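Long-range contact in polysaccharide Lyase Family 6 (Bacteroides cellulosilyticus, PDB 6QPS), which probably cleaves alginate by beta-elimination at mannuronic acid residues, as a calcium-binding family 6 polysaccharide lyase of a human gut bacterium: residues R257-E262 / A443-V448. Numbering follows the deposited sequence.
Sequences RNLFYE and ACIFTV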
# COMPACT_ATOMS: atom_id res chain seq x y z
N ARG A 257 2.31 0.56 -10.96
CA ARG A 257 3.02 1.82 -11.22
C ARG A 257 3.28 2.62 -9.94
O ARG A 257 3.36 3.86 -9.95
CB ARG A 257 2.31 2.69 -12.27
CG ARG A 257 2.43 2.18 -13.70
CD ARG A 257 1.47 2.91 -14.64
NE ARG A 257 1.62 4.37 -14.56
CZ ARG A 257 2.18 5.13 -15.48
NH1 ARG A 257 2.70 4.61 -16.59
NH2 ARG A 257 2.26 6.44 -15.28
N ASN A 258 3.48 1.93 -8.82
CA ASN A 258 3.86 2.59 -7.57
C ASN A 258 5.38 2.66 -7.49
O ASN A 258 6.07 1.85 -8.11
CB ASN A 258 3.30 1.84 -6.35
CG ASN A 258 1.81 1.75 -6.39
OD1 ASN A 258 1.08 2.73 -6.17
ND2 ASN A 258 1.32 0.56 -6.75
N LEU A 259 5.89 3.65 -6.75
CA LEU A 259 7.32 3.85 -6.52
C LEU A 259 7.60 3.66 -5.04
O LEU A 259 6.97 4.33 -4.21
CB LEU A 259 7.77 5.25 -6.94
CG LEU A 259 9.23 5.62 -6.61
CD1 LEU A 259 10.21 4.79 -7.39
CD2 LEU A 259 9.42 7.11 -6.87
N PHE A 260 8.54 2.76 -4.71
CA PHE A 260 8.95 2.46 -3.33
C PHE A 260 10.39 2.93 -3.16
O PHE A 260 11.32 2.31 -3.67
CB PHE A 260 8.81 0.97 -3.05
CG PHE A 260 7.41 0.44 -3.26
CD1 PHE A 260 6.99 -0.01 -4.50
CD2 PHE A 260 6.47 0.46 -2.23
CE1 PHE A 260 5.69 -0.48 -4.70
CE2 PHE A 260 5.18 -0.01 -2.43
CZ PHE A 260 4.80 -0.47 -3.67
N TYR A 261 10.57 4.06 -2.47
CA TYR A 261 11.84 4.77 -2.41
C TYR A 261 12.38 4.78 -0.99
O TYR A 261 11.74 5.33 -0.09
CB TYR A 261 11.64 6.21 -2.90
CG TYR A 261 12.86 7.12 -2.91
CD1 TYR A 261 13.24 7.84 -1.76
CD2 TYR A 261 13.62 7.29 -4.06
CE1 TYR A 261 14.32 8.69 -1.78
CE2 TYR A 261 14.71 8.14 -4.09
CZ TYR A 261 15.08 8.82 -2.93
OH TYR A 261 16.15 9.69 -2.92
N GLU A 262 13.57 4.20 -0.81
CA GLU A 262 14.26 4.17 0.49
C GLU A 262 13.35 3.67 1.61
O GLU A 262 13.40 4.17 2.73
CB GLU A 262 14.84 5.55 0.83
CG GLU A 262 16.00 5.96 -0.07
CD GLU A 262 16.72 7.22 0.39
OE1 GLU A 262 16.24 7.93 1.30
OE2 GLU A 262 17.78 7.52 -0.21
N ALA A 443 7.42 9.52 -14.19
CA ALA A 443 5.98 9.31 -14.32
C ALA A 443 5.27 9.30 -12.97
O ALA A 443 4.07 9.61 -12.91
CB ALA A 443 5.70 8.00 -15.06
N CYS A 444 5.95 8.90 -11.90
CA CYS A 444 5.27 8.77 -10.61
C CYS A 444 5.32 10.04 -9.77
O CYS A 444 4.38 10.29 -9.00
CB CYS A 444 5.83 7.62 -9.77
SG CYS A 444 4.71 7.00 -8.49
N ILE A 445 6.36 10.87 -9.86
CA ILE A 445 6.52 11.91 -8.84
C ILE A 445 5.95 13.28 -9.19
O ILE A 445 5.77 14.10 -8.28
CB ILE A 445 7.98 12.06 -8.37
CG1 ILE A 445 8.87 12.63 -9.48
CG2 ILE A 445 8.50 10.75 -7.83
CD1 ILE A 445 10.30 12.98 -9.02
N PHE A 446 5.67 13.56 -10.43
CA PHE A 446 5.33 14.94 -10.73
C PHE A 446 3.84 15.19 -10.74
O PHE A 446 3.44 16.35 -10.90
CB PHE A 446 6.02 15.39 -12.01
CG PHE A 446 7.52 15.40 -11.89
CD1 PHE A 446 8.29 14.60 -12.71
CD2 PHE A 446 8.14 16.21 -10.94
CE1 PHE A 446 9.66 14.62 -12.61
CE2 PHE A 446 9.51 16.21 -10.82
CZ PHE A 446 10.28 15.42 -11.66
N THR A 447 3.01 14.17 -10.47
CA THR A 447 1.57 14.30 -10.36
C THR A 447 1.04 13.79 -9.01
O THR A 447 -0.16 13.55 -8.87
CB THR A 447 0.97 13.52 -11.53
OG1 THR A 447 -0.44 13.43 -11.36
CG2 THR A 447 1.63 12.11 -11.62
N VAL A 448 1.91 13.62 -8.03
CA VAL A 448 1.57 12.98 -6.76
C VAL A 448 1.33 14.04 -5.70
O VAL A 448 2.06 15.04 -5.62
CB VAL A 448 2.70 12.02 -6.33
CG1 VAL A 448 3.94 12.76 -5.89
CG2 VAL A 448 2.23 11.08 -5.25
O HOH W 1 1.84 8.29 -12.92
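Between 257-262, on strand 254-261 of the parallel beta-helix, and 443-448, at the last turn of helix 433-445, the nearest CA atoms are those of Leu259 and Cys444, 6.7 Å apart, and no direct hydrogen bond joins the two backbones. This is a C-terminal helix laid against the outside of the right-handed solenoid characteristic of polysaccharide lyase family 6. Leu259 points out of the coil toward the helix, whereas its neighbours Asn258 and Phe260 turn the other way: Asn258 bonds to Val231, Asn234 and Asn280 of the adjoining coils, and Phe260 stacks between Phe236 and Phe282. The packing centres on Leu259 and Cys444. With SG anti to the backbone N (chi1 -158°), Cys444 reaches down to the strand, where Cys444 SG lies 3.9 Å from Leu259 CB and 3.7 Å from Arg257 O; the latter is a van der Waals contact. Farther out, Leu259 CD2 touches Ile445 CG2 at 3.9 Å, the two branched side chains passing at a slant. Ile445 in turn lays CG1 over the centre of the Phe446 ring, and both side chains also touch Asp464 of helix 454-465.

On the more exposed side, Arg257 bends at chi3 (53°), which brings its guanidinium near the helix; NE is held in a salt bridge by Asp233, one coil back, and Arg257 NH2 lies 3.8 Å from Ala443 CB. At the edge of that guanidinium, in its plane, a water accepts from Arg257 NH2 at 3.0 Å and donates to the carbonyl oxygen of Ala443 at 2.6 Å.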